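Local coordinates for protein nitrate reductase (Ulva prolifera, PDB 5YLY) that catalyses the first step of nitrate assimilation, the reduction of nitrate, its FAD-binding cytochrome b5 reductase domain probably taking electrons from NADH, at residues Lys34-Lys39 and Val136-Pro141; Phe53-Asp58 and Gly100-Val105; Thr172-Met177 and Ile206-Glu211; Arg195-Asn200 and Lys224-Val229. All blocks are in the same frame, centred on the assembly; numbering follows the deposited sequence.

Contact 1. Residues Lys34-Lys39 and Val136-Pro141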
# COMPACT_ATOMS: atom_id res chain seq x y z
N LYS A 34 -4.69 19.78 -6.57
CA LYS A 34 -4.01 20.68 -5.64
C LYS A 34 -2.52 20.54 -5.74
O LYS A 34 -2.02 19.43 -5.71
CB LYS A 34 -4.53 20.50 -4.21
CG LYS A 34 -6.00 21.02 -4.14
CD LYS A 34 -6.52 21.28 -2.77
CE LYS A 34 -5.98 22.51 -2.09
NZ LYS A 34 -6.46 22.57 -0.68
N ALA A 35 -1.83 21.66 -5.95
CA ALA A 35 -0.38 21.64 -6.11
C ALA A 35 0.33 21.27 -4.79
O ALA A 35 -0.10 21.68 -3.72
CB ALA A 35 0.09 23.00 -6.59
N ALA A 36 1.39 20.47 -4.88
CA ALA A 36 2.19 20.10 -3.71
C ALA A 36 3.64 20.24 -4.14
O ALA A 36 4.02 19.73 -5.20
CB ALA A 36 1.91 18.65 -3.31
N GLU A 37 4.45 20.92 -3.33
CA GLU A 37 5.84 21.18 -3.65
C GLU A 37 6.76 20.16 -3.03
O GLU A 37 6.63 19.84 -1.85
CB GLU A 37 6.20 22.59 -3.16
CG GLU A 37 7.54 23.07 -3.67
CD GLU A 37 7.90 24.44 -3.13
OE1 GLU A 37 7.39 25.44 -3.68
OE2 GLU A 37 8.63 24.50 -2.12
N LEU A 38 7.73 19.68 -3.81
CA LEU A 38 8.70 18.72 -3.30
C LEU A 38 9.63 19.41 -2.30
O LEU A 38 10.30 20.38 -2.66
CB LEU A 38 9.49 18.10 -4.46
CG LEU A 38 10.45 16.94 -4.09
CD1 LEU A 38 9.70 15.78 -3.38
CD2 LEU A 38 11.20 16.42 -5.34
N LYS A 39 9.67 18.91 -1.06
CA LYS A 39 10.49 19.44 0.03
C LYS A 39 11.79 18.66 0.25
O LYS A 39 12.79 19.26 0.62
CB LYS A 39 9.69 19.51 1.36
CG LYS A 39 8.42 20.39 1.27
CD LYS A 39 8.78 21.86 1.05
CE LYS A 39 7.54 22.74 1.05
NZ LYS A 39 7.89 24.18 1.19
N VAL A 136 3.86 18.87 -8.10
CA VAL A 136 2.97 17.88 -8.71
C VAL A 136 1.56 18.31 -8.34
O VAL A 136 1.38 19.14 -7.44
CB VAL A 136 3.22 16.42 -8.26
CG1 VAL A 136 4.62 15.93 -8.63
CG2 VAL A 136 2.91 16.22 -6.76
N GLU A 137 0.56 17.73 -8.99
CA GLU A 137 -0.83 18.02 -8.64
C GLU A 137 -1.40 16.81 -7.99
O GLU A 137 -1.10 15.69 -8.40
CB GLU A 137 -1.64 18.46 -9.86
CG GLU A 137 -1.35 19.90 -10.22
CD GLU A 137 -2.21 20.46 -11.34
OE1 GLU A 137 -2.72 19.67 -12.15
OE2 GLU A 137 -2.34 21.70 -11.40
N VAL A 138 -2.20 17.03 -6.94
CA VAL A 138 -2.75 15.94 -6.14
C VAL A 138 -4.26 15.98 -6.10
O VAL A 138 -4.83 17.00 -5.70
CB VAL A 138 -2.14 15.94 -4.70
CG1 VAL A 138 -2.57 14.70 -3.93
CG2 VAL A 138 -0.62 16.04 -4.75
N LYS A 139 -4.92 14.85 -6.41
CA LYS A 139 -6.38 14.75 -6.33
C LYS A 139 -6.77 13.58 -5.44
O LYS A 139 -6.33 12.44 -5.64
CB LYS A 139 -7.03 14.65 -7.73
CG LYS A 139 -8.57 14.56 -7.66
CD LYS A 139 -9.27 14.72 -9.01
CE LYS A 139 -9.53 16.17 -9.33
NZ LYS A 139 -10.45 16.32 -10.49
N GLY A 140 -7.65 13.84 -4.49
CA GLY A 140 -8.11 12.79 -3.59
C GLY A 140 -9.03 13.33 -2.54
O GLY A 140 -9.27 14.53 -2.51
N PRO A 141 -9.52 12.49 -1.61
CA PRO A 141 -9.26 11.04 -1.51
C PRO A 141 -9.98 10.22 -2.55
O PRO A 141 -11.05 10.61 -3.04
CB PRO A 141 -9.71 10.68 -0.08
CG PRO A 141 -10.30 11.94 0.53
CD PRO A 141 -10.45 12.95 -0.57
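Val138 sets CG2 beside its backbone N, with CG1 anti to that nitrogen (chi1 -172°), and this turn of the side chain lays CG2 against the methyl of Ala36, with Val138 CG2 and Ala36 CB 3.9 Å apart. The two residues belong to neighbouring antiparallel strands of the FAD-binding beta-barrel of the ferredoxin-reductase type, on the face that also carries Val136 and the first carbons of Lys34. Val136 reaches the same methyl less closely, its CG2 lying 4.3 Å from Ala36 CB, and Phe53 of strand 48-54 packs on both Ala36 and Val136. One alanine methyl is thus touched by a branch of each valine across the strand pair. Lys34 shares this face only at its root: its chain bends at chi3 (74°) and carries NZ away to a salt bridge with Glu56. On the other face Ala35 and Glu137 form a non-hydrogen-bonded pair, and the Glu137 carboxylate forms salt bridges through OE1 with Lys75 and Arg73, charges that probably favour its ionised form. Four backbone bonds join the strands in two hydrogen-bonded pairs, Lys34 with Val138 and Ala36 with Val136. In the first pair Val138 N lies 2.7 Å from Lys34 O; in the second Val136 N lies 3.0 Å from Ala36 O.

Contact 2. Residues Phe53-Asp58 and Gly100-Val105. With FAD (flavin-adenine dinucleotide), chain C.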
# COMPACT_ATOMS: atom_id res chain seq x y z
N PHE A 53 6.49 15.71 0.13
CA PHE A 53 5.77 16.82 -0.48
C PHE A 53 5.11 17.67 0.57
O PHE A 53 4.42 17.14 1.44
CB PHE A 53 4.70 16.32 -1.49
CG PHE A 53 5.26 15.85 -2.80
CD1 PHE A 53 5.59 16.77 -3.80
CD2 PHE A 53 5.47 14.50 -3.04
CE1 PHE A 53 6.10 16.33 -5.03
CE2 PHE A 53 5.96 14.07 -4.28
CZ PHE A 53 6.26 14.99 -5.26
N GLY A 54 5.27 18.98 0.44
CA GLY A 54 4.64 19.89 1.38
C GLY A 54 3.19 20.14 1.04
O GLY A 54 2.80 20.07 -0.13
N LEU A 55 2.38 20.40 2.06
CA LEU A 55 0.98 20.78 1.88
C LEU A 55 0.92 22.31 1.71
O LEU A 55 1.96 22.90 1.44
CB LEU A 55 0.12 20.25 3.06
CG LEU A 55 0.18 18.70 3.23
CD1 LEU A 55 -0.76 18.21 4.33
CD2 LEU A 55 -0.12 17.98 1.94
N GLU A 56 -0.26 22.94 1.80
CA GLU A 56 -0.38 24.40 1.60
C GLU A 56 0.33 25.18 2.69
O GLU A 56 0.82 26.27 2.45
CB GLU A 56 -1.85 24.82 1.51
CG GLU A 56 -2.60 24.19 0.35
CD GLU A 56 -4.04 24.65 0.23
OE1 GLU A 56 -4.89 24.16 1.00
OE2 GLU A 56 -4.31 25.55 -0.60
N HIS A 57 0.40 24.59 3.91
CA HIS A 57 1.06 25.15 5.08
C HIS A 57 1.53 24.02 5.98
O HIS A 57 1.00 22.90 5.90
CB HIS A 57 0.20 26.21 5.79
CG HIS A 57 -1.03 25.66 6.43
ND1 HIS A 57 -1.02 25.15 7.70
CD2 HIS A 57 -2.30 25.63 5.95
CE1 HIS A 57 -2.27 24.79 7.95
NE2 HIS A 57 -3.07 25.07 6.93
N ASP A 58 2.54 24.27 6.80
CA ASP A 58 3.16 23.18 7.55
C ASP A 58 2.32 22.62 8.74
O ASP A 58 2.78 21.69 9.41
CB ASP A 58 4.59 23.57 7.98
CG ASP A 58 4.73 24.67 9.00
OD1 ASP A 58 3.70 25.12 9.54
OD2 ASP A 58 5.88 25.09 9.25
N GLY A 100 1.28 18.95 7.58
CA GLY A 100 2.14 19.79 6.78
C GLY A 100 2.88 19.15 5.63
O GLY A 100 3.44 19.87 4.81
N HIS A 101 2.86 17.80 5.53
CA HIS A 101 3.52 17.13 4.42
C HIS A 101 3.00 15.71 4.32
O HIS A 101 2.39 15.22 5.27
CB HIS A 101 5.08 17.15 4.58
CG HIS A 101 5.63 16.24 5.66
ND1 HIS A 101 5.86 16.70 6.94
CD2 HIS A 101 5.99 14.94 5.60
CE1 HIS A 101 6.34 15.67 7.62
NE2 HIS A 101 6.43 14.59 6.85
N PHE A 102 3.30 15.04 3.22
CA PHE A 102 3.09 13.60 3.06
C PHE A 102 4.34 13.03 2.42
O PHE A 102 5.04 13.73 1.66
CB PHE A 102 1.83 13.23 2.28
CG PHE A 102 1.78 13.68 0.83
CD1 PHE A 102 2.32 12.90 -0.18
CD2 PHE A 102 1.21 14.90 0.49
CE1 PHE A 102 2.29 13.33 -1.52
CE2 PHE A 102 1.14 15.32 -0.85
CZ PHE A 102 1.67 14.53 -1.85
N ASP A 103 4.57 11.75 2.69
CA ASP A 103 5.73 11.05 2.14
C ASP A 103 5.24 10.00 1.19
O ASP A 103 4.36 9.25 1.56
CB ASP A 103 6.47 10.33 3.27
CG ASP A 103 7.20 11.21 4.25
OD1 ASP A 103 7.18 12.45 4.05
OD2 ASP A 103 7.73 10.68 5.24
N LEU A 104 5.89 9.87 0.03
CA LEU A 104 5.57 8.81 -0.92
C LEU A 104 6.80 7.94 -0.99
O LEU A 104 7.89 8.47 -1.18
CB LEU A 104 5.32 9.32 -2.36
CG LEU A 104 4.25 10.32 -2.59
CD1 LEU A 104 4.23 10.65 -4.09
CD2 LEU A 104 2.85 9.78 -2.11
N VAL A 105 6.63 6.62 -0.91
CA VAL A 105 7.75 5.70 -1.12
C VAL A 105 7.47 5.11 -2.49
O VAL A 105 6.42 4.50 -2.70
CB VAL A 105 7.85 4.67 0.02
CG1 VAL A 105 8.79 3.52 -0.35
CG2 VAL A 105 8.32 5.36 1.29
PA FAD C . 4.22 2.51 -16.16
O1A FAD C . 4.72 3.38 -17.25
O2A FAD C . 2.75 2.68 -15.84
O5B FAD C . 4.59 0.97 -16.52
C5B FAD C . 3.61 -0.07 -16.32
C4B FAD C . 4.24 -1.24 -15.61
O4B FAD C . 5.40 -1.72 -16.33
C3B FAD C . 4.78 -0.97 -14.21
O3B FAD C . 3.73 -0.92 -13.24
C2B FAD C . 5.73 -2.15 -14.00
O2B FAD C . 5.07 -3.30 -13.50
C1B FAD C . 6.26 -2.40 -15.43
N9A FAD C . 7.64 -1.95 -15.65
C8A FAD C . 8.04 -0.88 -16.41
N7A FAD C . 9.34 -0.68 -16.41
C5A FAD C . 9.82 -1.68 -15.59
C6A FAD C . 11.12 -1.99 -15.12
N6A FAD C . 12.17 -1.18 -15.29
N1A FAD C . 11.27 -3.08 -14.34
C2A FAD C . 10.18 -3.78 -14.00
N3A FAD C . 8.90 -3.56 -14.33
C4A FAD C . 8.79 -2.49 -15.13
N1 FAD C . 3.65 2.64 -6.48
C2 FAD C . 4.68 3.01 -5.66
O2 FAD C . 5.85 2.96 -6.07
N3 FAD C . 4.41 3.45 -4.36
C4 FAD C . 3.15 3.55 -3.78
O4 FAD C . 3.00 4.03 -2.67
C4X FAD C . 2.05 3.12 -4.65
N5 FAD C . 0.83 3.14 -4.17
C5X FAD C . -0.20 2.70 -4.99
C6 FAD C . -1.51 2.68 -4.48
C7 FAD C . -2.58 2.25 -5.26
C7M FAD C . -3.96 2.22 -4.65
C8 FAD C . -2.35 1.81 -6.59
C8M FAD C . -3.49 1.37 -7.49
C9 FAD C . -1.05 1.80 -7.09
C9A FAD C . 0.03 2.24 -6.31
N10 FAD C . 1.37 2.28 -6.80
C10 FAD C . 2.41 2.69 -6.00
C1' FAD C . 1.68 2.02 -8.22
C2' FAD C . 1.64 3.29 -9.08
O2' FAD C . 0.29 3.71 -9.28
C3' FAD C . 2.31 3.10 -10.44
O3' FAD C . 1.67 2.05 -11.15
C4' FAD C . 3.82 2.88 -10.37
O4' FAD C . 4.43 4.05 -9.81
C5' FAD C . 4.45 2.59 -11.72
O5' FAD C . 4.00 3.58 -12.67
P FAD C . 4.94 4.09 -13.87
O1P FAD C . 4.27 5.20 -14.57
O2P FAD C . 6.34 4.34 -13.37
O3P FAD C . 4.99 2.80 -14.79
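Phe53 lays its CB over one face of the Phe102 ring, a CH-pi contact in which the carbon stands 3.8 Å from the ring centroid, offset toward the rim. Beyond CB the rings are inclined by only 27° but displaced past one another, with little face-to-face contact. Leu55 approaches the same ring at its edge, with Leu55 CD2 3.7 Å from Phe102 CD2. Phe102 thus has one neighbour above and another in its plane, an example of an aromatic side chain held by contacts of two different kinds. Its CG sits between the backbone N and the carbonyl carbon (chi1 63°), which swings the ring across toward Phe53. Farther along, Leu104 CD1 meets Phe53 CE2 at 3.8 Å.

The backbone positions this shell. Phe53 and Phe102 form an antiparallel hydrogen-bonded pair, and Leu55 N donates to Gly100 O. Gly100 has a positive phi (82°); its CA makes a CA-H...O contact with Asp58 O at 3.3 Å, and a CB there would clash with that oxygen. Outward again, Val138 and Met70 pack on Phe102, while the strand of Phe102 runs on to Val105, whose O accepts a bond from FAD N3 at 2.8 Å. The pair belongs to the antiparallel FAD-binding barrel of ferredoxin-reductase-type enzymes, whose strand 101-107 here reaches the isoalloxazine through Val105.

Contact 3. Residues Thr172-Met177 and Ile206-Glu211. With FAD (flavin-adenine dinucleotide), chain C.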
# COMPACT_ATOMS: atom_id res chain seq x y z
N THR A 172 4.33 -3.00 -5.37
CA THR A 172 3.91 -1.66 -4.92
C THR A 172 2.52 -1.67 -4.25
O THR A 172 2.15 -0.68 -3.59
CB THR A 172 3.99 -0.63 -6.07
OG1 THR A 172 3.13 -1.01 -7.13
CG2 THR A 172 5.41 -0.43 -6.58
N GLY A 173 1.81 -2.80 -4.33
CA GLY A 173 0.53 -2.97 -3.63
C GLY A 173 0.69 -2.94 -2.12
O GLY A 173 -0.30 -2.95 -1.37
N LEU A 174 1.94 -2.91 -1.63
CA LEU A 174 2.13 -2.85 -0.19
C LEU A 174 1.62 -1.58 0.50
O LEU A 174 1.11 -1.69 1.61
CB LEU A 174 3.62 -3.08 0.20
CG LEU A 174 3.86 -3.03 1.72
CD1 LEU A 174 3.33 -4.27 2.45
CD2 LEU A 174 5.28 -2.64 2.07
N THR A 175 1.84 -0.37 -0.07
CA THR A 175 1.53 0.87 0.70
C THR A 175 0.05 1.01 1.09
O THR A 175 -0.16 1.42 2.23
CB THR A 175 2.09 2.10 0.04
OG1 THR A 175 1.53 2.23 -1.25
CG2 THR A 175 3.63 2.04 -0.05
N PRO A 176 -0.98 0.55 0.32
CA PRO A 176 -2.35 0.58 0.88
C PRO A 176 -2.45 -0.28 2.13
O PRO A 176 -3.13 0.10 3.07
CB PRO A 176 -3.20 0.04 -0.28
CG PRO A 176 -2.43 0.45 -1.52
CD PRO A 176 -1.01 0.12 -1.09
N MET A 177 -1.74 -1.45 2.18
CA MET A 177 -1.75 -2.33 3.38
C MET A 177 -1.03 -1.65 4.54
O MET A 177 -1.56 -1.61 5.65
CB MET A 177 -1.06 -3.70 3.10
CG MET A 177 -1.67 -4.45 1.95
SD MET A 177 -3.47 -4.53 2.09
CE MET A 177 -3.86 -5.06 0.46
N ILE A 206 11.31 -6.32 -2.18
CA ILE A 206 10.43 -6.14 -1.02
C ILE A 206 10.54 -4.69 -0.56
O ILE A 206 11.64 -4.24 -0.25
CB ILE A 206 10.77 -7.12 0.14
CG1 ILE A 206 10.67 -8.60 -0.30
CG2 ILE A 206 9.88 -6.87 1.36
CD1 ILE A 206 11.33 -9.60 0.70
N LEU A 207 9.41 -3.96 -0.53
CA LEU A 207 9.40 -2.59 -0.05
C LEU A 207 9.22 -2.57 1.47
O LEU A 207 8.50 -3.40 2.02
CB LEU A 207 8.23 -1.79 -0.69
CG LEU A 207 8.33 -1.46 -2.18
CD1 LEU A 207 7.02 -0.86 -2.69
CD2 LEU A 207 9.48 -0.50 -2.46
N LEU A 208 9.84 -1.58 2.13
CA LEU A 208 9.68 -1.28 3.56
C LEU A 208 9.87 -2.50 4.47
O LEU A 208 9.20 -2.62 5.50
CB LEU A 208 8.27 -0.64 3.78
CG LEU A 208 8.02 0.70 3.06
CD1 LEU A 208 6.53 0.98 2.93
CD2 LEU A 208 8.76 1.85 3.77
N ARG A 209 10.80 -3.39 4.09
CA ARG A 209 11.04 -4.59 4.90
C ARG A 209 11.47 -4.26 6.35
O ARG A 209 10.87 -4.84 7.25
CB ARG A 209 12.04 -5.54 4.24
CG ARG A 209 12.04 -6.91 4.93
CD ARG A 209 12.92 -7.84 4.14
NE ARG A 209 13.03 -9.15 4.77
CZ ARG A 209 13.85 -10.09 4.32
NH1 ARG A 209 14.61 -9.86 3.27
NH2 ARG A 209 13.90 -11.27 4.93
N PRO A 210 12.43 -3.33 6.61
CA PRO A 210 12.78 -3.01 8.01
C PRO A 210 11.57 -2.53 8.80
O PRO A 210 11.37 -2.94 9.94
CB PRO A 210 13.85 -1.92 7.86
CG PRO A 210 14.51 -2.25 6.54
CD PRO A 210 13.29 -2.56 5.68
N GLU A 211 10.73 -1.69 8.18
CA GLU A 211 9.52 -1.13 8.80
C GLU A 211 8.51 -2.20 9.10
O GLU A 211 7.94 -2.20 10.19
CB GLU A 211 8.88 -0.05 7.92
CG GLU A 211 9.71 1.22 7.85
CD GLU A 211 10.91 1.21 6.91
OE1 GLU A 211 11.13 0.22 6.18
OE2 GLU A 211 11.64 2.22 6.91
PA FAD C . 4.22 2.51 -16.16
O1A FAD C . 4.72 3.38 -17.25
O2A FAD C . 2.75 2.68 -15.84
O5B FAD C . 4.59 0.97 -16.52
C5B FAD C . 3.61 -0.07 -16.32
C4B FAD C . 4.24 -1.24 -15.61
O4B FAD C . 5.40 -1.72 -16.33
C3B FAD C . 4.78 -0.97 -14.21
O3B FAD C . 3.73 -0.92 -13.24
C2B FAD C . 5.73 -2.15 -14.00
O2B FAD C . 5.07 -3.30 -13.50
C1B FAD C . 6.26 -2.40 -15.43
N9A FAD C . 7.64 -1.95 -15.65
C8A FAD C . 8.04 -0.88 -16.41
N7A FAD C . 9.34 -0.68 -16.41
C5A FAD C . 9.82 -1.68 -15.59
C6A FAD C . 11.12 -1.99 -15.12
N6A FAD C . 12.17 -1.18 -15.29
N1A FAD C . 11.27 -3.08 -14.34
C2A FAD C . 10.18 -3.78 -14.00
N3A FAD C . 8.90 -3.56 -14.33
C4A FAD C . 8.79 -2.49 -15.13
N1 FAD C . 3.65 2.64 -6.48
C2 FAD C . 4.68 3.01 -5.66
O2 FAD C . 5.85 2.96 -6.07
N3 FAD C . 4.41 3.45 -4.36
C4 FAD C . 3.15 3.55 -3.78
O4 FAD C . 3.00 4.03 -2.67
C4X FAD C . 2.05 3.12 -4.65
N5 FAD C . 0.83 3.14 -4.17
C5X FAD C . -0.20 2.70 -4.99
C6 FAD C . -1.51 2.68 -4.48
C7 FAD C . -2.58 2.25 -5.26
C7M FAD C . -3.96 2.22 -4.65
C8 FAD C . -2.35 1.81 -6.59
C8M FAD C . -3.49 1.37 -7.49
C9 FAD C . -1.05 1.80 -7.09
C9A FAD C . 0.03 2.24 -6.31
N10 FAD C . 1.37 2.28 -6.80
C10 FAD C . 2.41 2.69 -6.00
C1' FAD C . 1.68 2.02 -8.22
C2' FAD C . 1.64 3.29 -9.08
O2' FAD C . 0.29 3.71 -9.28
C3' FAD C . 2.31 3.10 -10.44
O3' FAD C . 1.67 2.05 -11.15
C4' FAD C . 3.82 2.88 -10.37
O4' FAD C . 4.43 4.05 -9.81
C5' FAD C . 4.45 2.59 -11.72
O5' FAD C . 4.00 3.58 -12.67
P FAD C . 4.94 4.09 -13.87
O1P FAD C . 4.27 5.20 -14.57
O2P FAD C . 6.34 4.34 -13.37
O3P FAD C . 4.99 2.80 -14.79
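Leu174 and Leu207 meet in the tightest part of this contact, where Leu174 CD2 presses on Leu207 O at 3.3 Å. The same methyl lies 3.9 Å from Leu208 CD1, the two leucine side chains crossing obliquely, so one branch serves both partners. Leu174 holds its CG anti to its own nitrogen (chi1 -180°), directing CD2 at the 206-211 segment, and Leu196 and Tyr198 of strand 193-200 pack against it from the sheet. Away from this buried cluster of leucines the fit slackens. Leu207 CD1 touches Thr172 mainly at CA, Thr175 CG2 stands 4.3 Å from Leu208 CD1, and Leu208, at the N-cap position before helix 209-218, is partly exposed.

On the flavin side contacts close up again. Thr172 CB lies 3.3 Å from FAD N1, its CG2 beside O2, and Thr175 OG1 donates to FAD O4 at 2.7 Å. Replacing Thr172 with a glycine would probably open a gap beside FAD N1 and O2, the Leu207 methyl losing only its looser CG2 neighbour. As a case of packing behind a cofactor, the contact joins the start of helix 174-185 to the turn leading into helix 209-218, in the NAD-binding domain where it faces the isoalloxazine of the FAD site.

Contact 4. Residues Arg195-Asn200 and Lys224-Val229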
# COMPACT_ATOMS: atom_id res chain seq x y z
N ARG A 195 -3.04 -10.20 9.41
CA ARG A 195 -2.11 -11.14 8.81
C ARG A 195 -1.74 -10.59 7.46
O ARG A 195 -2.63 -10.32 6.65
CB ARG A 195 -2.72 -12.56 8.65
CG ARG A 195 -2.94 -13.28 9.99
CD ARG A 195 -1.64 -13.58 10.71
NE ARG A 195 -1.88 -14.28 11.98
CZ ARG A 195 -2.11 -13.68 13.15
NH1 ARG A 195 -2.16 -12.35 13.23
NH2 ARG A 195 -2.34 -14.41 14.24
N LEU A 196 -0.45 -10.41 7.20
CA LEU A 196 -0.02 -9.94 5.89
C LEU A 196 0.72 -11.02 5.14
O LEU A 196 1.63 -11.67 5.69
CB LEU A 196 0.87 -8.68 6.05
CG LEU A 196 1.62 -8.19 4.78
CD1 LEU A 196 0.64 -7.66 3.71
CD2 LEU A 196 2.65 -7.09 5.15
N LEU A 197 0.38 -11.17 3.85
CA LEU A 197 1.08 -12.06 2.94
C LEU A 197 1.61 -11.16 1.82
O LEU A 197 0.83 -10.48 1.15
CB LEU A 197 0.18 -13.19 2.44
CG LEU A 197 0.77 -14.13 1.35
CD1 LEU A 197 2.08 -14.78 1.81
CD2 LEU A 197 -0.20 -15.25 1.02
N TYR A 198 2.93 -11.06 1.69
CA TYR A 198 3.51 -10.11 0.74
C TYR A 198 4.34 -10.83 -0.29
O TYR A 198 5.35 -11.44 0.05
CB TYR A 198 4.33 -9.05 1.53
CG TYR A 198 4.89 -7.87 0.77
CD1 TYR A 198 4.34 -7.46 -0.45
CD2 TYR A 198 5.96 -7.12 1.29
CE1 TYR A 198 4.87 -6.38 -1.16
CE2 TYR A 198 6.45 -5.99 0.63
CZ TYR A 198 5.92 -5.64 -0.60
OH TYR A 198 6.47 -4.58 -1.28
N ALA A 199 3.92 -10.74 -1.57
CA ALA A 199 4.60 -11.42 -2.68
C ALA A 199 5.41 -10.45 -3.55
O ALA A 199 4.95 -9.35 -3.83
CB ALA A 199 3.58 -12.13 -3.55
N ASN A 200 6.63 -10.86 -3.95
CA ASN A 200 7.49 -10.05 -4.82
C ASN A 200 8.29 -10.96 -5.71
O ASN A 200 8.43 -12.13 -5.39
CB ASN A 200 8.44 -9.17 -4.01
CG ASN A 200 7.72 -8.11 -3.26
OD1 ASN A 200 7.23 -7.14 -3.84
ND2 ASN A 200 7.49 -8.35 -1.99
N LYS A 224 1.15 -10.76 12.08
CA LYS A 224 2.15 -11.67 11.52
C LYS A 224 2.36 -11.28 10.08
O LYS A 224 1.40 -10.88 9.39
CB LYS A 224 1.76 -13.14 11.62
CG LYS A 224 1.79 -13.66 13.05
CD LYS A 224 1.58 -15.19 13.08
CE LYS A 224 1.38 -15.68 14.50
NZ LYS A 224 2.57 -15.42 15.35
N ILE A 225 3.61 -11.39 9.61
CA ILE A 225 3.93 -11.06 8.23
C ILE A 225 4.65 -12.25 7.60
O ILE A 225 5.57 -12.80 8.22
CB ILE A 225 4.74 -9.74 8.13
CG1 ILE A 225 3.96 -8.52 8.72
CG2 ILE A 225 5.15 -9.45 6.67
CD1 ILE A 225 4.78 -7.41 9.11
N HIS A 226 4.20 -12.66 6.40
CA HIS A 226 4.84 -13.76 5.68
C HIS A 226 5.15 -13.26 4.30
O HIS A 226 4.38 -12.47 3.74
CB HIS A 226 3.94 -14.99 5.61
CG HIS A 226 4.68 -16.23 5.23
ND1 HIS A 226 5.34 -16.96 6.19
CD2 HIS A 226 4.88 -16.82 4.03
CE1 HIS A 226 5.86 -18.00 5.58
NE2 HIS A 226 5.63 -17.95 4.28
N TYR A 227 6.29 -13.69 3.75
CA TYR A 227 6.77 -13.26 2.44
C TYR A 227 6.90 -14.44 1.49
O TYR A 227 7.15 -15.57 1.93
CB TYR A 227 8.16 -12.62 2.56
CG TYR A 227 8.26 -11.48 3.55
CD1 TYR A 227 7.99 -10.17 3.16
CD2 TYR A 227 8.68 -11.70 4.86
CE1 TYR A 227 8.11 -9.11 4.05
CE2 TYR A 227 8.78 -10.65 5.77
CZ TYR A 227 8.51 -9.36 5.36
OH TYR A 227 8.59 -8.33 6.25
N THR A 228 6.79 -14.17 0.18
CA THR A 228 7.11 -15.12 -0.88
C THR A 228 7.85 -14.37 -1.96
O THR A 228 7.60 -13.19 -2.18
CB THR A 228 5.94 -15.96 -1.40
OG1 THR A 228 6.47 -17.03 -2.20
CG2 THR A 228 4.94 -15.15 -2.24
N VAL A 229 8.82 -15.04 -2.57
CA VAL A 229 9.58 -14.51 -3.70
C VAL A 229 9.58 -15.57 -4.80
O VAL A 229 9.47 -16.76 -4.48
CB VAL A 229 11.00 -13.98 -3.34
CG1 VAL A 229 10.93 -12.78 -2.38
CG2 VAL A 229 11.88 -15.08 -2.77
O HOH W 1 8.00 -10.82 -0.79
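Arg195 lays one face of its guanidinium over the aliphatic chain of Lys224, whose CG sits 3.8 Å above the centre of the group. The Tyr198 ring carries Asn200 ND2 on one face and meets the Tyr227 ring at an edge, with Tyr198 CD2 4.0 Å from Tyr227 CE1; Leu197 CD1 likewise touches the edge of the His226 imidazole. These groups line neighbouring parallel strands of a Rossmann-like NAD-binding domain, joined by a right-handed beta-alpha-beta crossover through helix 209-218. Leu196, Ile225 and the two tyrosines pack against Leu212 of that helix, Leu197 and Thr228 against Met247 on the other side of the sheet.

A bend at chi2 (-65°) brings Arg195 CD to 3.5 Å from Lys224 CB, and the like-charged ends stay apart, Arg195 NH2 and Lys224 NZ 5.1 Å from each other. An alanine at Arg195 is likely to uncover the methylenes of Lys224 and leave that chain free to swing. Outer ends of both tyrosines are held elsewhere, Tyr198 OH by Gly171 O and Tyr227 OH by Glu213. Five backbone bonds tie the strands, and near their ends one water donates to Tyr198 O and Thr228 O and accepts from Asn200 ND2, each at 2.8 Å.

Contacts 1 and 2 share the antiparallel barrel, through strands 34-43 and 48-54, and touch directly; both are only partly buried, with an apolar interior and charged or polar groups at the margin, such as the salt bridge of Lys34 with Glu56 that joins them. Contacts 3 and 4 belong to the NAD-binding domain and are buried; they also meet, Tyr198 OH of contact 4 hydrogen-bonding to Leu207 N of contact 3. Backbone hydrogen bonds join the strands in contacts 1 and 4, antiparallel in one and parallel in the other, whereas contact 3 has none between its segments and rests on apolar packing. FAD bridges the domains, bound by contact 2 from one and contact 3 from the other.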